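Local structure of glutathione S-transferase (Sulfitobacter, 4GF0) at residues A[3-9]-A[27-33]; A[13-17]-A[68-72]. The protein binds glutathione and, as a glutathione S-transferase homologue, probably catalyses its conjugation through sulfur to electrophilic substrates. One frame throughout, in Å; residues are numbered along the deposited sequence.

Interaction 1: residues A[3-9]-A[27-33]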
loop_
_atom_site.group_PDB
_atom_site.type_symbol
_atom_site.label_atom_id
_atom_site.label_comp_id
_atom_site.label_asym_id
_atom_site.label_seq_id
_atom_site.Cartn_x
_atom_site.Cartn_y
_atom_site.Cartn_z
ATOM N N MET A 3 11.434 -19.751 13.320
ATOM C CA MET A 3 10.310 -19.486 12.434
ATOM C C MET A 3 9.861 -18.040 12.479
ATOM O O MET A 3 10.104 -17.319 13.454
ATOM C CB MET A 3 9.108 -20.339 12.843
ATOM C CG MET A 3 9.342 -21.823 12.884
ATOM S SD MET A 3 7.803 -22.610 13.387
ATOM C CE MET A 3 8.339 -24.311 13.526
ATOM N N LEU A 4 9.167 -17.644 11.421
ATOM C CA LEU A 4 8.494 -16.360 11.348
ATOM C C LEU A 4 7.337 -16.337 12.334
ATOM O O LEU A 4 6.675 -17.354 12.537
ATOM C CB LEU A 4 7.912 -16.193 9.948
ATOM C CG LEU A 4 8.893 -16.182 8.783
ATOM C CD1 LEU A 4 8.128 -16.070 7.463
ATOM C CD2 LEU A 4 9.843 -15.019 8.954
ATOM N N THR A 5 7.067 -15.167 12.906
ATOM C CA THR A 5 5.906 -14.982 13.763
ATOM C C THR A 5 5.006 -13.937 13.134
ATOM O O THR A 5 5.445 -12.824 12.837
ATOM C CB THR A 5 6.320 -14.510 15.160
ATOM O OG1 THR A 5 7.269 -15.430 15.707
ATOM C CG2 THR A 5 5.103 -14.437 16.083
ATOM N N LEU A 6 3.741 -14.290 12.931
ATOM C CA LEU A 6 2.810 -13.375 12.293
ATOM C C LEU A 6 1.779 -12.931 13.304
ATOM O O LEU A 6 1.061 -13.761 13.855
ATOM C CB LEU A 6 2.088 -14.067 11.143
ATOM C CG LEU A 6 1.006 -13.214 10.475
ATOM C CD1 LEU A 6 1.642 -12.058 9.717
ATOM C CD2 LEU A 6 0.187 -14.092 9.526
ATOM N N TYR A 7 1.690 -11.624 13.528
ATOM C CA TYR A 7 0.633 -11.075 14.367
ATOM C C TYR A 7 -0.575 -10.810 13.474
ATOM O O TYR A 7 -0.466 -10.119 12.473
ATOM C CB TYR A 7 1.120 -9.785 15.025
ATOM C CG TYR A 7 2.275 -10.046 15.953
ATOM C CD1 TYR A 7 3.579 -10.101 15.483
ATOM C CD2 TYR A 7 2.055 -10.280 17.304
ATOM C CE1 TYR A 7 4.640 -10.369 16.352
ATOM C CE2 TYR A 7 3.101 -10.536 18.164
ATOM C CZ TYR A 7 4.382 -10.583 17.684
ATOM O OH TYR A 7 5.415 -10.841 18.556
ATOM N N PHE A 8 -1.716 -11.376 13.844
ATOM C CA PHE A 8 -2.883 -11.349 12.980
ATOM C C PHE A 8 -4.147 -11.265 13.813
ATOM O O PHE A 8 -4.133 -11.473 15.031
ATOM C CB PHE A 8 -2.939 -12.639 12.149
ATOM C CG PHE A 8 -3.566 -13.790 12.882
ATOM C CD1 PHE A 8 -2.824 -14.531 13.797
ATOM C CD2 PHE A 8 -4.905 -14.121 12.684
ATOM C CE1 PHE A 8 -3.405 -15.587 14.494
ATOM C CE2 PHE A 8 -5.486 -15.160 13.388
ATOM C CZ PHE A 8 -4.735 -15.897 14.289
ATOM N N THR A 9 -5.259 -10.999 13.136
ATOM C CA THR A 9 -6.563 -11.003 13.778
ATOM C C THR A 9 -7.500 -11.664 12.785
ATOM O O THR A 9 -7.442 -11.342 11.597
ATOM C CB THR A 9 -7.022 -9.571 14.062
ATOM O OG1 THR A 9 -6.071 -8.931 14.922
ATOM C CG2 THR A 9 -8.405 -9.556 14.727
ATOM N N PRO A 27 7.120 -22.910 7.735
ATOM C CA PRO A 27 6.527 -22.977 9.073
ATOM C C PRO A 27 6.461 -21.563 9.641
ATOM O O PRO A 27 7.310 -20.729 9.329
ATOM C CB PRO A 27 7.523 -23.836 9.860
ATOM C CG PRO A 27 8.842 -23.602 9.174
ATOM C CD PRO A 27 8.519 -23.371 7.707
ATOM N N TYR A 28 5.435 -21.272 10.429
ATOM C CA TYR A 28 5.339 -19.975 11.068
ATOM C C TYR A 28 4.494 -20.115 12.311
ATOM O O TYR A 28 3.794 -21.120 12.495
ATOM C CB TYR A 28 4.744 -18.902 10.132
ATOM C CG TYR A 28 3.284 -19.101 9.767
ATOM C CD1 TYR A 28 2.882 -20.151 8.952
ATOM C CD2 TYR A 28 2.315 -18.218 10.212
ATOM C CE1 TYR A 28 1.543 -20.317 8.604
ATOM C CE2 TYR A 28 0.985 -18.377 9.861
ATOM C CZ TYR A 28 0.609 -19.424 9.066
ATOM O OH TYR A 28 -0.718 -19.581 8.727
ATOM N N GLN A 29 4.584 -19.096 13.152
ATOM C CA GLN A 29 3.880 -19.044 14.419
ATOM C C GLN A 29 2.899 -17.888 14.365
ATOM O O GLN A 29 3.310 -16.727 14.353
ATOM C CB GLN A 29 4.879 -18.782 15.546
ATOM C CG GLN A 29 5.975 -19.819 15.681
ATOM C CD GLN A 29 5.595 -20.943 16.615
ATOM O OE1 GLN A 29 4.424 -21.115 16.954
ATOM N NE2 GLN A 29 6.589 -21.711 17.050
ATOM N N PRO A 30 1.596 -18.201 14.326
ATOM C CA PRO A 30 0.569 -17.150 14.349
ATOM C C PRO A 30 0.292 -16.663 15.777
ATOM O O PRO A 30 0.157 -17.483 16.692
ATOM C CB PRO A 30 -0.679 -17.859 13.806
ATOM C CG PRO A 30 -0.214 -19.211 13.313
ATOM C CD PRO A 30 1.028 -19.534 14.071
ATOM N N VAL A 31 0.216 -15.348 15.961
ATOM C CA VAL A 31 -0.154 -14.772 17.245
ATOM C C VAL A 31 -1.395 -13.933 17.065
ATOM O O VAL A 31 -1.384 -12.956 16.316
ATOM C CB VAL A 31 0.953 -13.875 17.812
ATOM C CG1 VAL A 31 0.480 -13.199 19.109
ATOM C CG2 VAL A 31 2.205 -14.680 18.049
ATOM N N ARG A 32 -2.462 -14.301 17.767
ATOM C CA ARG A 32 -3.721 -13.575 17.619
ATOM C C ARG A 32 -3.725 -12.279 18.430
ATOM O O ARG A 32 -3.366 -12.271 19.609
ATOM C CB ARG A 32 -4.907 -14.467 18.010
ATOM C CG ARG A 32 -6.262 -13.784 17.830
ATOM C CD ARG A 32 -7.407 -14.789 17.865
ATOM N NE ARG A 32 -7.533 -15.450 19.161
ATOM C CZ ARG A 32 -8.158 -14.924 20.212
ATOM N NH1 ARG A 32 -8.704 -13.718 20.130
ATOM N NH2 ARG A 32 -8.230 -15.605 21.349
ATOM N N VAL A 33 -4.102 -11.178 17.777
ATOM C CA VAL A 33 -4.243 -9.894 18.441
ATOM C C VAL A 33 -5.737 -9.641 18.586
ATOM O O VAL A 33 -6.461 -9.617 17.594
ATOM C CB VAL A 33 -3.584 -8.769 17.627
ATOM C CG1 VAL A 33 -3.775 -7.432 18.317
ATOM C CG2 VAL A 33 -2.096 -9.071 17.426
HETATM O O HOH W 1 9.715 -19.894 8.882
#
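The parallel pairing of strands 4-8 and 28-32 in the beta-alpha-beta unit that opens the thioredoxin-like domain of glutathione transferases brings Leu6 between Gln29 and Val31. Leu6 N donates to Gln29 O and Leu6 O accepts from Val31 N (2.8 Å), the alternation expected of parallel strands. Phe8 N donates to Val31 O; Gln29 N to Leu4 O and Val33 N to Phe8 O extend the pattern. Pro30, which has no N-H to give, fits an edge strand because its nitrogen faces away from strand 4-8; Pro30 CA instead makes a CA-H...O contact with Leu6 O at 3.5 Å.

Phe8 turns its CG between its own backbone N and carbonyl carbon (chi1 83°), which brings the ring back across strand 28-32: CE1 meets Pro30 CB at 3.6 Å and touches Arg32 CB, and CD1 lies 3.3 Å from Val31 O. Thr5 and Val31 share the other face, their CG2 methyls meeting at 3.5 Å, while Val31 CG1 lies alongside Tyr7 CD2 (3.8 Å). Beta-branched residues such as Thr5 and Val31 suit extended backbones. At the end of the pair, Thr9 OG1 donates to Val33 O (2.8 Å).

Val31 is thus held by both its N-H and its carbonyl; the backbone bonds set the register, apolar contacts on both faces add to it, and Pro30 and Arg32 help limit the turning of the Phe8 ring.

Interaction 2: residues A[13-17]-A[68-72]. With GSH (glutathione), chain D.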
loop_
_atom_site.group_PDB
_atom_site.type_symbol
_atom_site.label_atom_id
_atom_site.label_comp_id
_atom_site.label_asym_id
_atom_site.label_seq_id
_atom_site.Cartn_x
_atom_site.Cartn_y
_atom_site.Cartn_z
ATOM N N ILE A 13 -7.006 -8.136 7.218
ATOM C CA ILE A 13 -6.098 -8.201 6.083
ATOM C C ILE A 13 -4.824 -8.995 6.391
ATOM O O ILE A 13 -4.161 -9.494 5.474
ATOM C CB ILE A 13 -5.745 -6.785 5.565
ATOM C CG1 ILE A 13 -5.222 -6.843 4.127
ATOM C CG2 ILE A 13 -4.765 -6.077 6.517
ATOM C CD1 ILE A 13 -6.225 -7.475 3.157
ATOM N N SER A 14 -4.484 -9.117 7.675
ATOM C CA SER A 14 -3.331 -9.917 8.095
ATOM C C SER A 14 -3.422 -11.349 7.592
ATOM O O SER A 14 -2.396 -12.021 7.427
ATOM C CB SER A 14 -3.204 -9.932 9.623
ATOM O OG SER A 14 -4.411 -10.365 10.246
ATOM N N VAL A 15 -4.642 -11.834 7.366
ATOM C CA VAL A 15 -4.828 -13.210 6.920
ATOM C C VAL A 15 -4.230 -13.432 5.525
ATOM O O VAL A 15 -3.830 -14.552 5.187
ATOM C CB VAL A 15 -6.320 -13.635 6.985
ATOM C CG1 VAL A 15 -6.498 -15.080 6.570
ATOM C CG2 VAL A 15 -6.859 -13.439 8.408
ATOM N N ALA A 16 -4.145 -12.370 4.725
ATOM C CA ALA A 16 -3.530 -12.478 3.401
ATOM C C ALA A 16 -2.081 -12.935 3.525
ATOM O O ALA A 16 -1.586 -13.709 2.705
ATOM C CB ALA A 16 -3.604 -11.146 2.646
ATOM N N VAL A 17 -1.391 -12.452 4.550
ATOM C CA VAL A 17 0.007 -12.813 4.725
ATOM C C VAL A 17 0.094 -14.279 5.145
ATOM O O VAL A 17 0.951 -15.022 4.665
ATOM C CB VAL A 17 0.697 -11.881 5.746
ATOM C CG1 VAL A 17 2.172 -12.272 5.921
ATOM C CG2 VAL A 17 0.593 -10.425 5.284
ATOM N N THR A 68 0.847 -4.995 4.821
ATOM C CA THR A 68 0.518 -6.237 4.133
ATOM C C THR A 68 1.294 -6.431 2.824
ATOM O O THR A 68 1.903 -7.481 2.610
ATOM C CB THR A 68 -0.989 -6.293 3.871
ATOM O OG1 THR A 68 -1.675 -6.242 5.131
ATOM C CG2 THR A 68 -1.380 -7.586 3.145
ATOM N N GLY A 69 1.297 -5.426 1.954
ATOM C CA GLY A 69 1.924 -5.594 0.651
ATOM C C GLY A 69 3.416 -5.845 0.758
ATOM O O GLY A 69 3.992 -6.608 -0.026
ATOM N N ALA A 70 4.057 -5.189 1.724
ATOM C CA ALA A 70 5.489 -5.370 1.946
ATOM C C ALA A 70 5.765 -6.773 2.471
ATOM O O ALA A 70 6.735 -7.425 2.067
ATOM C CB ALA A 70 6.019 -4.306 2.929
ATOM N N LEU A 71 4.903 -7.254 3.362
ATOM C CA LEU A 71 5.072 -8.599 3.920
ATOM C C LEU A 71 4.871 -9.665 2.857
ATOM O O LEU A 71 5.524 -10.693 2.881
ATOM C CB LEU A 71 4.061 -8.845 5.040
ATOM C CG LEU A 71 4.153 -7.917 6.252
ATOM C CD1 LEU A 71 3.325 -8.445 7.418
ATOM C CD2 LEU A 71 5.577 -7.772 6.647
ATOM N N LEU A 72 3.927 -9.436 1.951
ATOM C CA LEU A 72 3.693 -10.389 0.860
ATOM C C LEU A 72 4.924 -10.483 -0.048
ATOM O O LEU A 72 5.392 -11.582 -0.380
ATOM C CB LEU A 72 2.447 -9.989 0.057
ATOM C CG LEU A 72 1.094 -10.192 0.749
ATOM C CD1 LEU A 72 -0.043 -9.523 -0.065
ATOM C CD2 LEU A 72 0.823 -11.673 0.918
HETATM N N1 GSH D . -2.040 -0.373 5.465
HETATM C CA1 GSH D . -2.113 -1.437 6.441
HETATM C C1 GSH D . -1.737 -2.738 5.806
HETATM O O11 GSH D . -1.110 -3.609 6.467
HETATM O O12 GSH D . -2.070 -2.978 4.614
HETATM C CB1 GSH D . -3.523 -1.564 6.967
HETATM C CG1 GSH D . -3.448 -2.329 8.291
HETATM C CD1 GSH D . -4.807 -2.252 8.996
HETATM O OE1 GSH D . -5.435 -1.194 9.047
HETATM N N2 GSH D . -5.347 -3.462 9.608
HETATM C CA2 GSH D . -6.620 -3.405 10.286
HETATM C C2 GSH D . -6.349 -3.071 11.729
HETATM O O2 GSH D . -5.306 -3.417 12.267
HETATM C CB2 GSH D . -7.330 -4.719 10.205
HETATM S SG2 GSH D . -7.803 -5.048 8.516
HETATM N N3 GSH D . -7.313 -2.312 12.516
HETATM C CA3 GSH D . -7.002 -2.026 13.911
HETATM C C3 GSH D . -7.437 -0.634 14.298
HETATM O O31 GSH D . -7.677 0.230 13.407
HETATM O O32 GSH D . -7.544 -0.322 15.527
#
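Ile13 and Thr68 meet near the N-terminal ends of helices 14-23 and 68-78, beside bound glutathione. Ile13 sets CG1 anti to its backbone N (chi1 -160°) and CG2 between N and the carbonyl carbon; both branches reach Thr68, CG2 coming within 3.4 Å of OG1 and also lying 3.8 Å from glutathione SG2. A branched aliphatic residue suits a place against both a threonine and a sulfur.

Thr68 divides its two branches by chemistry. With OG1 anti to its carbonyl carbon (chi1 -60°), the hydroxyl donates to carboxylate oxygen O11 of glutathione at 3.0 Å, while the CG2 methyl turns to Ile13 CG1 and Val17 CG2. Thr68 N donates to the same O11 at 2.9 Å, in a fairly straight bond (160°).

Deeper in, Val17 CG2 packs at a slant on Leu71 CB at 3.8 Å. Leu72 sends CD2 to Ala16 O (3.6 Å), and the small Ala16, its CB near Thr68 CG2, probably allows the close approach of the helices. Tyr165 borders both Ile13 and Leu72.

With an alanine in place of Ile13, both branches are gone, which would probably open a gap beside Thr68 OG1 and give SG2 more freedom to move. Thr68 gripping O11 with two donors at the first turn of helix 68-78 implies that the helix N-terminus may also help stabilise the negative charge of that carboxylate.

How the interactions relate
Interactions 1 and 2 share one thioredoxin-like domain, their centres 12 Å apart, and helix 14-23 joins them: it lies between strands 4-8 and 28-32 in the chain and supplies residues 14-17 of interaction 2, with Ile13 just before it. Ser14 OG is 3.1 Å from Thr9 N, probably a hydrogen bond, which ties the end of strand 4-8 to the start of the helix. Leu6 CD1 packs on Val17 CG1 at 3.8 Å, so Val17 has the sheet as well as helix 68-78 for neighbours. Glutathione touches interaction 2 directly, whereas the side chain of Thr9 in interaction 1 stays about 6 Å from it. Glu67 and Val54 also hydrogen-bond the ligand.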